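Local coordinates for lipid-transfer protein (Thermomonospora curvata, PDB 6OK1) that is a lipid-transfer protein with the thiolase fold, whose detailed function is not established, at residues T265-Y278 with L300-R313. Residues are numbered along the deposited sequence; the frame is centred on the assembly and turned at random.
Sequences TGIPEMGLVGQQLY and LVLPQLEELGFCAR
Glu307 reaches from the last turn of helix 301-307 to the start of helix 268-281, where its OE2 accepts the backbone N-H of Ile267, the N-cap residue, at 2.9 Å from N. Arg313, beyond the Schellman turn at Gly309, forms a salt bridge with the same carboxylate, gripping it end-on, NH1 on OE2 at 2.9 Å and NH2 on OE1 at 3.1 Å. Ile267 N and Arg313 NH1 approach OE2 from opposite faces of the carboxylate. A bend at chi2 (-68°) folds the Glu307 chain over Gly271, whose CA lies 3.3 Å from OE1. Further along, Tyr278 OH donates to Leu308 O (2.8 Å) in the carbonyl plane. Between these bonds, one water donates to both Gly271 O and Glu307 O. Apolar contacts fill in between the helices: Ile267 CD1 meets Pro303 CG and Gln304 CG. Leu308 CD2 packs on Gly274 CA (3.8 Å) and beside Met270 CG. Strand 371-375 touches Met270, Tyr278 and Leu308. With Gly271 and Gly274 at the interface, the axes of the two helical segments approach to 8.9 Å and cross at -40°, consistent with the close backbone approach that glycine permits, and the paired arginine would be expected to keep Glu307 ionised.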
loop_
_atom_site.group_PDB
_atom_site.type_symbol
_atom_site.label_atom_id
_atom_site.label_comp_id
_atom_site.label_asym_id
_atom_site.label_seq_id
_atom_site.Cartn_x
_atom_site.Cartn_y
_atom_site.Cartn_z
ATOM N N THR A 265 28.163 3.086 3.787
ATOM C CA THR A 265 28.678 1.783 3.400
ATOM C C THR A 265 28.038 0.633 4.156
ATOM O O THR A 265 28.207 -0.518 3.748
ATOM C CB THR A 265 30.178 1.720 3.623
ATOM O OG1 THR A 265 30.456 2.126 4.956
ATOM C CG2 THR A 265 30.885 2.643 2.631
ATOM N N GLY A 266 27.318 0.907 5.230
ATOM C CA GLY A 266 26.527 -0.097 5.896
ATOM C C GLY A 266 25.097 -0.070 5.387
ATOM O O GLY A 266 24.795 0.483 4.326
ATOM N N ILE A 267 24.211 -0.695 6.153
ATOM C CA ILE A 267 22.774 -0.636 5.875
ATOM C C ILE A 267 22.103 -0.475 7.231
ATOM O O ILE A 267 21.642 -1.461 7.811
ATOM C CB ILE A 267 22.234 -1.883 5.167
ATOM C CG1 ILE A 267 23.078 -2.285 3.955
ATOM C CG2 ILE A 267 20.791 -1.623 4.732
ATOM C CD1 ILE A 267 22.727 -3.654 3.441
ATOM N N PRO A 268 22.058 0.741 7.773
ATOM C CA PRO A 268 21.575 0.916 9.151
ATOM C C PRO A 268 20.183 0.368 9.361
ATOM O O PRO A 268 19.860 -0.130 10.448
ATOM C CB PRO A 268 21.601 2.435 9.332
ATOM C CG PRO A 268 22.524 2.947 8.293
ATOM C CD PRO A 268 22.556 1.991 7.176
ATOM N N GLU A 269 19.338 0.462 8.337
ATOM C CA GLU A 269 17.982 -0.041 8.487
ATOM C C GLU A 269 17.957 -1.561 8.611
ATOM O O GLU A 269 17.064 -2.112 9.274
ATOM C CB GLU A 269 17.116 0.469 7.321
ATOM C CG GLU A 269 17.570 0.073 5.911
ATOM C CD GLU A 269 18.560 1.020 5.241
ATOM O OE1 GLU A 269 19.307 1.748 5.939
ATOM O OE2 GLU A 269 18.592 1.060 3.965
ATOM N N MET A 270 18.940 -2.264 8.034
ATOM C CA MET A 270 19.027 -3.702 8.257
ATOM C C MET A 270 19.607 -4.010 9.629
ATOM O O MET A 270 19.214 -5.005 10.243
ATOM C CB MET A 270 19.876 -4.379 7.164
ATOM C CG MET A 270 19.756 -5.910 7.139
ATOM S SD MET A 270 18.073 -6.430 6.693
ATOM C CE MET A 270 18.049 -6.095 4.920
ATOM N N GLY A 271 20.511 -3.173 10.133
ATOM C CA GLY A 271 20.936 -3.323 11.515
ATOM C C GLY A 271 19.772 -3.216 12.481
ATOM O O GLY A 271 19.696 -3.963 13.464
ATOM N N LEU A 272 18.840 -2.303 12.200
ATOM C CA LEU A 272 17.676 -2.113 13.057
ATOM C C LEU A 272 16.746 -3.315 12.989
ATOM O O LEU A 272 16.200 -3.744 14.011
ATOM C CB LEU A 272 16.956 -0.831 12.629
ATOM C CG LEU A 272 15.611 -0.536 13.255
ATOM C CD1 LEU A 272 15.794 -0.370 14.730
ATOM C CD2 LEU A 272 15.097 0.769 12.634
ATOM N N VAL A 273 16.535 -3.865 11.786
ATOM C CA VAL A 273 15.830 -5.144 11.665
ATOM C C VAL A 273 16.495 -6.210 12.517
ATOM O O VAL A 273 15.838 -6.902 13.302
ATOM C CB VAL A 273 15.786 -5.583 10.192
ATOM C CG1 VAL A 273 15.424 -7.040 10.056
ATOM C CG2 VAL A 273 14.790 -4.696 9.444
ATOM N N GLY A 274 17.805 -6.367 12.371
ATOM C CA GLY A 274 18.479 -7.451 13.078
ATOM C C GLY A 274 18.380 -7.321 14.588
ATOM O O GLY A 274 18.192 -8.316 15.299
ATOM N N GLN A 275 18.535 -6.099 15.103
ATOM C CA GLN A 275 18.429 -5.885 16.543
ATOM C C GLN A 275 17.089 -6.382 17.071
ATOM O O GLN A 275 17.026 -7.041 18.124
ATOM C CB GLN A 275 18.612 -4.403 16.862
ATOM C CG GLN A 275 20.015 -3.902 16.611
ATOM C CD GLN A 275 20.095 -2.382 16.526
ATOM O OE1 GLN A 275 19.150 -1.668 16.887
ATOM N NE2 GLN A 275 21.227 -1.881 16.037
ATOM N N GLN A 276 16.008 -6.090 16.342
ATOM C CA GLN A 276 14.690 -6.530 16.757
ATOM C C GLN A 276 14.557 -8.043 16.650
ATOM O O GLN A 276 13.954 -8.679 17.522
ATOM C CB GLN A 276 13.616 -5.844 15.914
ATOM C CG GLN A 276 13.535 -4.383 16.138
ATOM C CD GLN A 276 12.651 -3.746 15.103
ATOM O OE1 GLN A 276 11.439 -3.711 15.261
ATOM N NE2 GLN A 276 13.246 -3.299 14.010
ATOM N N LEU A 277 15.063 -8.631 15.559
ATOM C CA LEU A 277 14.961 -10.080 15.387
ATOM C C LEU A 277 15.625 -10.806 16.536
ATOM O O LEU A 277 15.086 -11.791 17.052
ATOM C CB LEU A 277 15.611 -10.529 14.099
ATOM C CG LEU A 277 14.979 -9.987 12.832
ATOM C CD1 LEU A 277 15.778 -10.462 11.615
ATOM C CD2 LEU A 277 13.542 -10.461 12.748
ATOM N N TYR A 278 16.822 -10.376 16.911
ATOM C CA TYR A 278 17.521 -11.053 18.006
ATOM C C TYR A 278 16.837 -10.806 19.347
ATOM O O TYR A 278 16.757 -11.714 20.190
ATOM C CB TYR A 278 18.976 -10.600 18.051
ATOM C CG TYR A 278 19.768 -11.030 16.855
ATOM C CD1 TYR A 278 19.733 -12.349 16.408
ATOM C CD2 TYR A 278 20.532 -10.111 16.142
ATOM C CE1 TYR A 278 20.437 -12.750 15.303
ATOM C CE2 TYR A 278 21.256 -10.511 15.025
ATOM C CZ TYR A 278 21.204 -11.834 14.616
ATOM O OH TYR A 278 21.899 -12.266 13.520
ATOM N N LEU A 300 25.506 -5.736 -1.764
ATOM C CA LEU A 300 24.953 -5.420 -0.460
ATOM C C LEU A 300 24.793 -6.653 0.412
ATOM O O LEU A 300 24.375 -6.529 1.560
ATOM C CB LEU A 300 23.608 -4.695 -0.604
ATOM C CG LEU A 300 23.688 -3.358 -1.362
ATOM C CD1 LEU A 300 22.330 -2.655 -1.472
ATOM C CD2 LEU A 300 24.685 -2.422 -0.722
ATOM N N VAL A 301 25.141 -7.832 -0.097
ATOM C CA VAL A 301 25.200 -8.994 0.786
ATOM C C VAL A 301 26.279 -8.805 1.834
ATOM O O VAL A 301 26.131 -9.269 2.973
ATOM C CB VAL A 301 25.412 -10.272 -0.038
ATOM C CG1 VAL A 301 25.682 -11.487 0.883
ATOM C CG2 VAL A 301 24.183 -10.542 -0.903
ATOM N N LEU A 302 27.387 -8.122 1.484
ATOM C CA LEU A 302 28.495 -7.996 2.408
ATOM C C LEU A 302 28.113 -7.147 3.629
ATOM O O LEU A 302 28.272 -7.619 4.750
ATOM C CB LEU A 302 29.740 -7.462 1.691
ATOM C CG LEU A 302 30.591 -8.516 0.965
ATOM C CD1 LEU A 302 29.864 -9.062 -0.252
ATOM C CD2 LEU A 302 31.926 -7.950 0.501
ATOM N N PRO A 303 27.610 -5.924 3.447
ATOM C CA PRO A 303 27.189 -5.176 4.650
ATOM C C PRO A 303 26.035 -5.827 5.397
ATOM O O PRO A 303 25.915 -5.618 6.609
ATOM C CB PRO A 303 26.817 -3.792 4.089
ATOM C CG PRO A 303 26.592 -4.016 2.589
ATOM C CD PRO A 303 27.572 -5.104 2.236
ATOM N N GLN A 304 25.191 -6.624 4.735
ATOM C CA GLN A 304 24.159 -7.344 5.467
ATOM C C GLN A 304 24.782 -8.254 6.515
ATOM O O GLN A 304 24.329 -8.296 7.664
ATOM C CB GLN A 304 23.301 -8.168 4.523
ATOM C CG GLN A 304 22.267 -7.376 3.767
ATOM C CD GLN A 304 21.394 -8.306 2.989
ATOM O OE1 GLN A 304 20.518 -8.974 3.549
ATOM N NE2 GLN A 304 21.677 -8.422 1.707
ATOM N N LEU A 305 25.826 -8.992 6.138
ATOM C CA LEU A 305 26.472 -9.882 7.105
ATOM C C LEU A 305 26.997 -9.104 8.302
ATOM O O LEU A 305 26.931 -9.567 9.456
ATOM C CB LEU A 305 27.601 -10.657 6.417
ATOM C CG LEU A 305 27.149 -11.712 5.398
ATOM C CD1 LEU A 305 28.286 -12.069 4.446
ATOM C CD2 LEU A 305 26.611 -12.966 6.130
ATOM N N GLU A 306 27.515 -7.915 8.047
ATOM C CA GLU A 306 28.060 -7.083 9.108
ATOM C C GLU A 306 26.960 -6.485 9.977
ATOM O O GLU A 306 27.066 -6.489 11.214
ATOM C CB GLU A 306 28.941 -6.017 8.478
ATOM C CG GLU A 306 30.066 -6.657 7.678
ATOM C CD GLU A 306 30.838 -5.682 6.818
ATOM O OE1 GLU A 306 30.632 -4.467 6.982
ATOM O OE2 GLU A 306 31.685 -6.121 6.015
ATOM N N GLU A 307 25.891 -5.988 9.355
ATOM C CA GLU A 307 24.781 -5.426 10.112
ATOM C C GLU A 307 24.146 -6.457 11.026
ATOM O O GLU A 307 23.655 -6.100 12.107
ATOM C CB GLU A 307 23.723 -4.869 9.161
ATOM C CG GLU A 307 24.157 -3.596 8.418
ATOM C CD GLU A 307 24.317 -2.380 9.311
ATOM O OE1 GLU A 307 23.893 -2.414 10.496
ATOM O OE2 GLU A 307 24.900 -1.376 8.844
ATOM N N LEU A 308 24.091 -7.705 10.591
ATOM C CA LEU A 308 23.429 -8.768 11.339
ATOM C C LEU A 308 24.361 -9.467 12.326
ATOM O O LEU A 308 23.935 -10.411 12.998
ATOM C CB LEU A 308 22.825 -9.785 10.363
ATOM C CG LEU A 308 21.763 -9.192 9.415
ATOM C CD1 LEU A 308 21.432 -10.187 8.306
ATOM C CD2 LEU A 308 20.517 -8.787 10.157
ATOM N N GLY A 309 25.610 -9.018 12.434
ATOM C CA GLY A 309 26.502 -9.490 13.469
ATOM C C GLY A 309 27.246 -10.780 13.178
ATOM O O GLY A 309 27.803 -11.380 14.114
ATOM N N PHE A 310 27.271 -11.243 11.932
ATOM C CA PHE A 310 27.981 -12.478 11.609
ATOM C C PHE A 310 29.480 -12.280 11.442
ATOM O O PHE A 310 30.234 -13.258 11.511
ATOM C CB PHE A 310 27.402 -13.101 10.344
ATOM C CG PHE A 310 25.998 -13.556 10.505
ATOM C CD1 PHE A 310 25.692 -14.617 11.351
ATOM C CD2 PHE A 310 24.973 -12.928 9.828
ATOM C CE1 PHE A 310 24.380 -15.036 11.512
ATOM C CE2 PHE A 310 23.651 -13.342 9.991
ATOM C CZ PHE A 310 23.359 -14.393 10.838
ATOM N N CYS A 311 29.928 -11.048 11.225
ATOM C CA CYS A 311 31.351 -10.728 11.165
ATOM C C CYS A 311 31.495 -9.246 11.494
ATOM O O CYS A 311 30.501 -8.522 11.601
ATOM C CB CYS A 311 31.926 -11.068 9.795
ATOM S SG CYS A 311 31.103 -10.118 8.481
ATOM N N ALA A 312 32.740 -8.799 11.642
ATOM C CA ALA A 312 33.042 -7.418 11.986
ATOM C C ALA A 312 32.838 -6.489 10.788
ATOM O O ALA A 312 32.852 -6.916 9.631
ATOM C CB ALA A 312 34.489 -7.297 12.479
ATOM N N ARG A 313 32.660 -5.195 11.082
ATOM C CA ARG A 313 32.561 -4.184 10.028
ATOM C C ARG A 313 33.741 -4.280 9.075
ATOM O O ARG A 313 34.900 -4.329 9.503
ATOM C CB ARG A 313 32.529 -2.778 10.629
ATOM C CG ARG A 313 31.321 -2.436 11.384
ATOM C CD ARG A 313 30.191 -2.199 10.439
ATOM N NE ARG A 313 28.983 -1.951 11.183
ATOM C CZ ARG A 313 27.793 -1.881 10.628
ATOM N NH1 ARG A 313 27.668 -2.041 9.308
ATOM N NH2 ARG A 313 26.748 -1.654 11.404
HETATM O O HOH W 1 21.550 -6.287 13.914
#